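Local coordinates for major capsid protein (Paramecium bursaria Chlorella virus 1, PDB 5TIP) that self-assembles as trimers into the icosahedral capsid of a large chlorella virus and carries host-attached N-linked glycans, at residues G330-N334 with K335-Y339; P392-V395 with L396-E400. All blocks are in the same frame, centred on the assembly; numbering follows the deposited sequence.

Contact 1 of 2, residues G330-N334 with K335-Y339; sequences GSYFN and KVQPY
Tyr332 and Gln337, five residues apart, form the tight side of this helical stretch. With chi1 at 164°, the Tyr332 ring lies alongside the following turn, beside Val336 and Gln337. The Gln337 chain is folded about its CB-CG bond (chi2 -78°), which brings NE2 round to donate to Tyr332 OH at 2.8 Å. The hydroxyl lies close to the amide plane, while ring and amide planes are 71° apart. Gln337 CG also packs on the ring, 3.7 Å from Tyr332 CE2. Val336 meets the ring on the same side as Gln337 CG, but nearer CD1, with its CB 3.5 Å from Tyr332 CD1. Gln337 OE1 is taken by the backbone N of Ser354, so both ends of the amide are held.

The backbone matches this five-residue spacing. The helix 330-341 lies in the second jelly roll of the double jelly-roll capsid fold of this family, directly after strand 322-329. It contains a wider pi-type turn. Tyr332 O accepts from Val336 N and, more directly, from Gln337 N at 3.0 Å in a nearly straight bond. Pro338 has no N-H to continue the pattern, and the helix kinks there. Its CG instead sits 3.2 Å from Asn334 O.

The other side is looser within the helix and is finished by the second subunit. Lys335 runs out extended beyond CG, and its NZ comes no nearer than 4.4 Å to Ser331 CB. The lysine packs on Lys144 of the second subunit. Ser331 OG bonds to Tyr147 OH of that subunit.

Contact 2 of 2, residues P392-V395 with L396-E400; sequences PAAV and LGNTE. With BGC (beta-D-glucopyranose), chain G; GLA (alpha-D-galactopyranose), chain B.
Asn398 reaches back to the short helix 392-395 and carries a sugar on the same nitrogen. The covalent link comes first: Asn398 ND2 is joined to C1 of beta-D-glucopyranose at 1.4 Å. This is one of the protein's N-glycosylation sites.

Among the protein hydrogen bonds, the remaining N-H of ND2 donates to Ala394 O at 2.9 Å. The bond is nearly straight (167°), and the acceptor lies close to the amide plane. This bond, with the sugar on the same nitrogen, should restrain the amide's rotation and so the direction in which the sugar leaves. Leu396 N donates to Pro392 O at 2.9 Å, the last helical turn before the chain opens into the loop leading to strand 402-404.

The C-terminal end of helix 392-395 and the loop after it form a glycosylation site and part of the glycan pocket. One helix carbonyl and one loop carbonyl accept sugar hydroxyls. The galactose O3 donates to Ala393 O at 2.6 Å, and the glucose O2 donates to Gly397 O at 2.9 Å. Galactose also bonds to Val140 O of the second subunit. A water accepts from Asn398 N at 3.1 Å.

Van der Waals contacts divide between protein and sugar. Leu396 CG lies anti to its carbonyl carbon (chi1 -62°) and rests 3.4 Å from Pro392 O. Ala394 CB faces the glucose, 3.7 Å from O6. The apolar packing is with neighbouring loops: Val395 on Ala278, Ile280 and Leu309, and Leu396 on Ile280.

How the contacts relate
Contacts 1 and 2 belong to the same C-terminal half of the protein, in series along the chain. Their centres are about 21 Å apart, and they do not touch. Contact 1 lies nearer the middle, about 17 Å from the chain's centre to its own. Contact 2 is at about 31 Å, in the glycan-bearing loops. Both are largely buried, but by different partners. The longer helix of contact 1 is covered by protein, including strand 350-354. The short helix of contact 2 is covered partly by sugars. Contact 1 joins backbone helix bonds with a tyrosine-amide side-chain bond. Contact 2 joins N-H-to-carbonyl bonds with a covalent glycan and sugar hydroxyls on carbonyls. Both touch the second subunit. In contact 2 Glu400 makes a salt bridge with Arg145 of that subunit.

Contact 1 of 2, residues G330-N334 with K335-Y339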
ATOM      1  N   GLY A 330      21.740  14.346   5.669  1.00 27.67           N
ATOM      2  CA  GLY A 330      21.536  13.196   4.805  1.00 23.34           C
ATOM      3  C   GLY A 330      20.238  12.468   5.085  1.00 24.17           C
ATOM      4  O   GLY A 330      19.625  11.912   4.171  1.00 28.10           O
ATOM      5  N   SER A 331      19.798  12.464   6.345  1.00 24.66           N
ATOM      6  CA  SER A 331      18.537  11.823   6.698  1.00 22.79           C
ATOM      7  C   SER A 331      17.336  12.546   6.102  1.00 27.27           C
ATOM      8  O   SER A 331      16.273  11.935   5.954  1.00 27.97           O
ATOM      9  CB  SER A 331      18.400  11.738   8.217  1.00 20.49           C
ATOM     10  OG  SER A 331      18.622  13.002   8.817  1.00 20.65           O
ATOM     11  N   TYR A 332      17.480  13.829   5.763  1.00 27.40           N
ATOM     12  CA  TYR A 332      16.392  14.549   5.110  1.00 25.86           C
ATOM     13  C   TYR A 332      16.117  13.983   3.723  1.00 25.28           C
ATOM     14  O   TYR A 332      14.958  13.782   3.345  1.00 25.33           O
ATOM     15  CB  TYR A 332      16.723  16.039   5.026  1.00 24.07           C
ATOM     16  CG  TYR A 332      15.861  16.807   4.048  1.00 24.49           C
ATOM     17  CD1 TYR A 332      14.592  17.245   4.404  1.00 25.09           C
ATOM     18  CD2 TYR A 332      16.317  17.098   2.767  1.00 24.56           C
ATOM     19  CE1 TYR A 332      13.802  17.948   3.513  1.00 23.62           C
ATOM     20  CE2 TYR A 332      15.532  17.800   1.871  1.00 23.05           C
ATOM     21  CZ  TYR A 332      14.278  18.221   2.250  1.00 22.71           C
ATOM     22  OH  TYR A 332      13.497  18.919   1.361  1.00 24.87           O
ATOM     23  N   PHE A 333      17.173  13.726   2.948  1.00 23.05           N
ATOM     24  CA  PHE A 333      17.002  13.195   1.602  1.00 21.17           C
ATOM     25  C   PHE A 333      16.616  11.722   1.609  1.00 23.69           C
ATOM     26  O   PHE A 333      16.147  11.212   0.586  1.00 25.40           O
ATOM     27  CB  PHE A 333      18.288  13.385   0.799  1.00 21.13           C
ATOM     28  CG  PHE A 333      18.775  14.805   0.758  1.00 23.00           C
ATOM     29  CD1 PHE A 333      18.278  15.698  -0.175  1.00 25.06           C
ATOM     30  CD2 PHE A 333      19.740  15.243   1.649  1.00 22.21           C
ATOM     31  CE1 PHE A 333      18.730  17.005  -0.212  1.00 25.42           C
ATOM     32  CE2 PHE A 333      20.196  16.547   1.615  1.00 22.78           C
ATOM     33  CZ  PHE A 333      19.691  17.429   0.683  1.00 21.96           C
ATOM     34  N   ASN A 334      16.807  11.029   2.731  1.00 23.34           N
ATOM     35  CA  ASN A 334      16.468   9.616   2.833  1.00 20.97           C
ATOM     36  C   ASN A 334      15.080   9.383   3.414  1.00 23.18           C
ATOM     37  O   ASN A 334      14.417   8.408   3.043  1.00 26.88           O
ATOM     38  CB  ASN A 334      17.512   8.894   3.689  1.00 20.98           C
ATOM     39  CG  ASN A 334      17.192   7.424   3.889  1.00 24.03           C
ATOM     40  OD1 ASN A 334      16.769   7.010   4.968  1.00 24.58           O
ATOM     41  ND2 ASN A 334      17.404   6.626   2.849  1.00 25.91           N
ATOM     42  N   LYS A 335      14.626  10.254   4.311  1.00 23.72           N
ATOM     43  CA  LYS A 335      13.340  10.106   4.978  1.00 22.42           C
ATOM     44  C   LYS A 335      12.296  11.104   4.503  1.00 24.76           C
ATOM     45  O   LYS A 335      11.175  10.710   4.162  1.00 27.69           O
ATOM     46  CB  LYS A 335      13.534  10.253   6.492  1.00 22.07           C
ATOM     47  CG  LYS A 335      14.377   9.163   7.119  1.00 19.72           C
ATOM     48  CD  LYS A 335      14.516   9.389   8.610  1.00 20.73           C
ATOM     49  CE  LYS A 335      15.323   8.285   9.258  1.00 25.57           C
ATOM     50  NZ  LYS A 335      16.003   8.777  10.485  1.00 30.68           N
ATOM     51  N   VAL A 336      12.637  12.393   4.466  1.00 24.88           N
ATOM     52  CA  VAL A 336      11.630  13.433   4.277  1.00 22.23           C
ATOM     53  C   VAL A 336      11.282  13.597   2.806  1.00 22.44           C
ATOM     54  O   VAL A 336      10.103  13.670   2.439  1.00 26.56           O
ATOM     55  CB  VAL A 336      12.114  14.755   4.890  1.00 24.61           C
ATOM     56  CG1 VAL A 336      11.057  15.836   4.720  1.00 26.31           C
ATOM     57  CG2 VAL A 336      12.443  14.550   6.343  1.00 24.14           C
ATOM     58  N   GLN A 337      12.296  13.689   1.946  1.00 25.24           N
ATOM     59  CA  GLN A 337      12.028  13.773   0.513  1.00 24.52           C
ATOM     60  C   GLN A 337      11.204  12.594   0.014  1.00 23.96           C
ATOM     61  O   GLN A 337      10.258  12.817  -0.761  1.00 26.24           O
ATOM     62  CB  GLN A 337      13.347  13.908  -0.256  1.00 22.13           C
ATOM     63  CG  GLN A 337      13.897  15.319  -0.294  1.00 22.54           C
ATOM     64  CD  GLN A 337      13.179  16.191  -1.298  1.00 24.82           C
ATOM     65  OE1 GLN A 337      12.719  15.713  -2.335  1.00 26.77           O
ATOM     66  NE2 GLN A 337      13.083  17.480  -0.999  1.00 28.08           N
ATOM     67  N   PRO A 338      11.488  11.342   0.394  1.00 25.23           N
ATOM     68  CA  PRO A 338      10.566  10.262   0.005  1.00 24.76           C
ATOM     69  C   PRO A 338       9.208  10.356   0.683  1.00 24.49           C
ATOM     70  O   PRO A 338       8.191  10.031   0.058  1.00 22.69           O
ATOM     71  CB  PRO A 338      11.326   8.992   0.415  1.00 25.14           C
ATOM     72  CG  PRO A 338      12.754   9.401   0.448  1.00 22.44           C
ATOM     73  CD  PRO A 338      12.730  10.798   0.972  1.00 23.99           C
ATOM     74  N   TYR A 339       9.155  10.794   1.945  1.00 25.49           N
ATOM     75  CA  TYR A 339       7.866  10.926   2.621  1.00 23.48           C
ATOM     76  C   TYR A 339       6.971  11.935   1.915  1.00 25.46           C
ATOM     77  O   TYR A 339       5.763  11.710   1.771  1.00 26.96           O
ATOM     78  CB  TYR A 339       8.068  11.333   4.083  1.00 20.51           C
ATOM     79  CG  TYR A 339       6.775  11.610   4.829  1.00 21.53           C
ATOM     80  CD1 TYR A 339       6.073  10.586   5.452  1.00 22.94           C
ATOM     81  CD2 TYR A 339       6.257  12.897   4.906  1.00 20.45           C
ATOM     82  CE1 TYR A 339       4.891  10.837   6.129  1.00 23.23           C
ATOM     83  CE2 TYR A 339       5.077  13.156   5.579  1.00 23.63           C
ATOM     84  CZ  TYR A 339       4.398  12.123   6.189  1.00 26.20           C
ATOM     85  OH  TYR A 339       3.223  12.378   6.861  1.00 29.69           O
TER

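Contact 2 of 2, residues P392-V395 with L396-E400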
ATOM      1  N   PRO A 392      28.927  -3.267  19.397  1.00 33.41           N
ATOM      2  CA  PRO A 392      27.495  -2.930  19.367  1.00 35.29           C
ATOM      3  C   PRO A 392      27.146  -1.761  20.267  1.00 37.18           C
ATOM      4  O   PRO A 392      26.254  -0.975  19.928  1.00 40.07           O
ATOM      5  CB  PRO A 392      26.818  -4.227  19.834  1.00 33.64           C
ATOM      6  CG  PRO A 392      27.853  -5.296  19.679  1.00 34.83           C
ATOM      7  CD  PRO A 392      29.171  -4.632  19.886  1.00 33.39           C
ATOM      8  N   ALA A 393      27.829  -1.620  21.407  1.00 35.86           N
ATOM      9  CA  ALA A 393      27.566  -0.488  22.287  1.00 33.47           C
ATOM     10  C   ALA A 393      27.955   0.832  21.636  1.00 33.97           C
ATOM     11  O   ALA A 393      27.313   1.858  21.886  1.00 36.39           O
ATOM     12  CB  ALA A 393      28.304  -0.669  23.612  1.00 32.49           C
ATOM     13  N   ALA A 394      28.995   0.828  20.799  1.00 30.83           N
ATOM     14  CA  ALA A 394      29.396   2.047  20.112  1.00 28.92           C
ATOM     15  C   ALA A 394      28.508   2.351  18.912  1.00 29.31           C
ATOM     16  O   ALA A 394      28.246   3.525  18.624  1.00 30.57           O
ATOM     17  CB  ALA A 394      30.857   1.946  19.671  1.00 25.68           C
ATOM     18  N   VAL A 395      28.032   1.322  18.210  1.00 28.70           N
ATOM     19  CA  VAL A 395      27.208   1.549  17.027  1.00 31.16           C
ATOM     20  C   VAL A 395      25.785   1.934  17.417  1.00 36.27           C
ATOM     21  O   VAL A 395      25.187   2.836  16.818  1.00 37.48           O
ATOM     22  CB  VAL A 395      27.233   0.308  16.114  1.00 27.80           C
ATOM     23  CG1 VAL A 395      26.299   0.499  14.928  1.00 30.08           C
ATOM     24  CG2 VAL A 395      28.648   0.028  15.630  1.00 24.61           C
ATOM     25  N   LEU A 396      25.220   1.274  18.428  1.00 35.70           N
ATOM     26  CA  LEU A 396      23.844   1.531  18.835  1.00 33.26           C
ATOM     27  C   LEU A 396      23.700   2.725  19.773  1.00 33.89           C
ATOM     28  O   LEU A 396      22.585   2.996  20.230  1.00 35.10           O
ATOM     29  CB  LEU A 396      23.253   0.289  19.505  1.00 29.77           C
ATOM     30  CG  LEU A 396      23.148  -0.968  18.640  1.00 25.97           C
ATOM     31  CD1 LEU A 396      22.556  -2.118  19.441  1.00 27.15           C
ATOM     32  CD2 LEU A 396      22.327  -0.697  17.389  1.00 26.46           C
ATOM     33  N   GLY A 397      24.782   3.439  20.074  1.00 32.34           N
ATOM     34  CA  GLY A 397      24.691   4.584  20.960  1.00 31.60           C
ATOM     35  C   GLY A 397      25.698   5.677  20.666  1.00 30.48           C
ATOM     36  O   GLY A 397      26.647   5.870  21.432  1.00 32.03           O
ATOM     37  N   ASN A 398      25.506   6.405  19.569  1.00 31.27           N
ATOM     38  CA  ASN A 398      26.427   7.468  19.191  1.00 36.24           C
ATOM     39  C   ASN A 398      25.629   8.664  18.687  1.00 38.91           C
ATOM     40  O   ASN A 398      24.397   8.698  18.765  1.00 37.89           O
ATOM     41  CB  ASN A 398      27.437   6.971  18.152  1.00 40.52           C
ATOM     42  CG  ASN A 398      28.866   7.169  18.598  1.00 45.86           C
ATOM     43  OD1 ASN A 398      29.401   8.277  18.544  1.00 48.88           O
ATOM     44  ND2 ASN A 398      29.496   6.090  19.044  1.00 48.92           N
ATOM     45  N   THR A 399      26.350   9.650  18.161  1.00 41.09           N
ATOM     46  CA  THR A 399      25.799  10.944  17.799  1.00 36.87           C
ATOM     47  C   THR A 399      25.475  11.000  16.305  1.00 33.25           C
ATOM     48  O   THR A 399      25.617  10.020  15.570  1.00 35.26           O
ATOM     49  CB  THR A 399      26.775  12.050  18.202  1.00 40.13           C
ATOM     50  OG1 THR A 399      28.011  11.878  17.500  1.00 41.38           O
ATOM     51  CG2 THR A 399      27.039  11.998  19.698  1.00 39.11           C
ATOM     52  N   GLU A 400      25.040  12.179  15.852  1.00 32.45           N
ATOM     53  CA  GLU A 400      24.445  12.302  14.525  1.00 33.62           C
ATOM     54  C   GLU A 400      25.480  12.388  13.409  1.00 32.65           C
ATOM     55  O   GLU A 400      25.243  11.868  12.313  1.00 34.23           O
ATOM     56  CB  GLU A 400      23.540  13.535  14.466  1.00 36.89           C
ATOM     57  CG  GLU A 400      22.847  13.728  13.122  1.00 38.49           C
ATOM     58  CD  GLU A 400      22.205  15.094  12.975  1.00 37.61           C
ATOM     59  OE1 GLU A 400      22.435  15.962  13.842  1.00 37.30           O
ATOM     60  OE2 GLU A 400      21.477  15.302  11.981  1.00 36.93           O
TER
HETATM   61  C2  BGC G   1      30.456   5.987  21.245  1.00 29.37           C
HETATM   62  C3  BGC G   1      31.726   6.116  22.073  1.00 29.72           C
HETATM   63  C4  BGC G   1      32.880   5.456  21.335  1.00 30.55           C
HETATM   64  C5  BGC G   1      33.009   6.028  19.930  1.00 31.49           C
HETATM   65  C6  BGC G   1      34.152   5.361  19.174  1.00 34.03           C
HETATM   66  C1  BGC G   1      30.667   6.464  19.812  1.00 27.78           C
HETATM   67  O2  BGC G   1      29.410   6.750  21.855  1.00 32.99           O
HETATM   68  O3  BGC G   1      31.540   5.441  23.318  1.00 32.39           O
HETATM   69  O4  BGC G   1      34.100   5.661  22.056  1.00 34.09           O
HETATM   70  O5  BGC G   1      31.794   5.828  19.211  1.00 30.38           O
HETATM   71  O6  BGC G   1      33.836   3.983  18.952  1.00 34.38           O
HETATM   72  C1  GLA B   5      28.959   4.483  26.454  1.00 33.18           C
HETATM   73  C2  GLA B   5      28.087   3.309  26.046  1.00 32.84           C
HETATM   74  C3  GLA B   5      27.457   3.623  24.695  1.00 30.75           C
HETATM   75  C4  GLA B   5      26.637   4.892  24.834  1.00 32.40           C
HETATM   76  C5  GLA B   5      27.520   6.040  25.305  1.00 33.42           C
HETATM   77  C6  GLA B   5      26.722   7.324  25.506  1.00 34.29           C
HETATM   78  O2  GLA B   5      28.926   2.154  25.954  1.00 35.74           O
HETATM   79  O3  GLA B   5      26.607   2.564  24.248  1.00 28.85           O
HETATM   80  O4  GLA B   5      25.611   4.658  25.803  1.00 35.01           O
HETATM   81  O5  GLA B   5      28.171   5.677  26.527  1.00 36.53           O
HETATM   82  O6  GLA B   5      27.608   8.434  25.692  1.00 36.67           O
HETATM   83  O   HOH W   1      23.259   5.488  17.628  1.00 24.34           O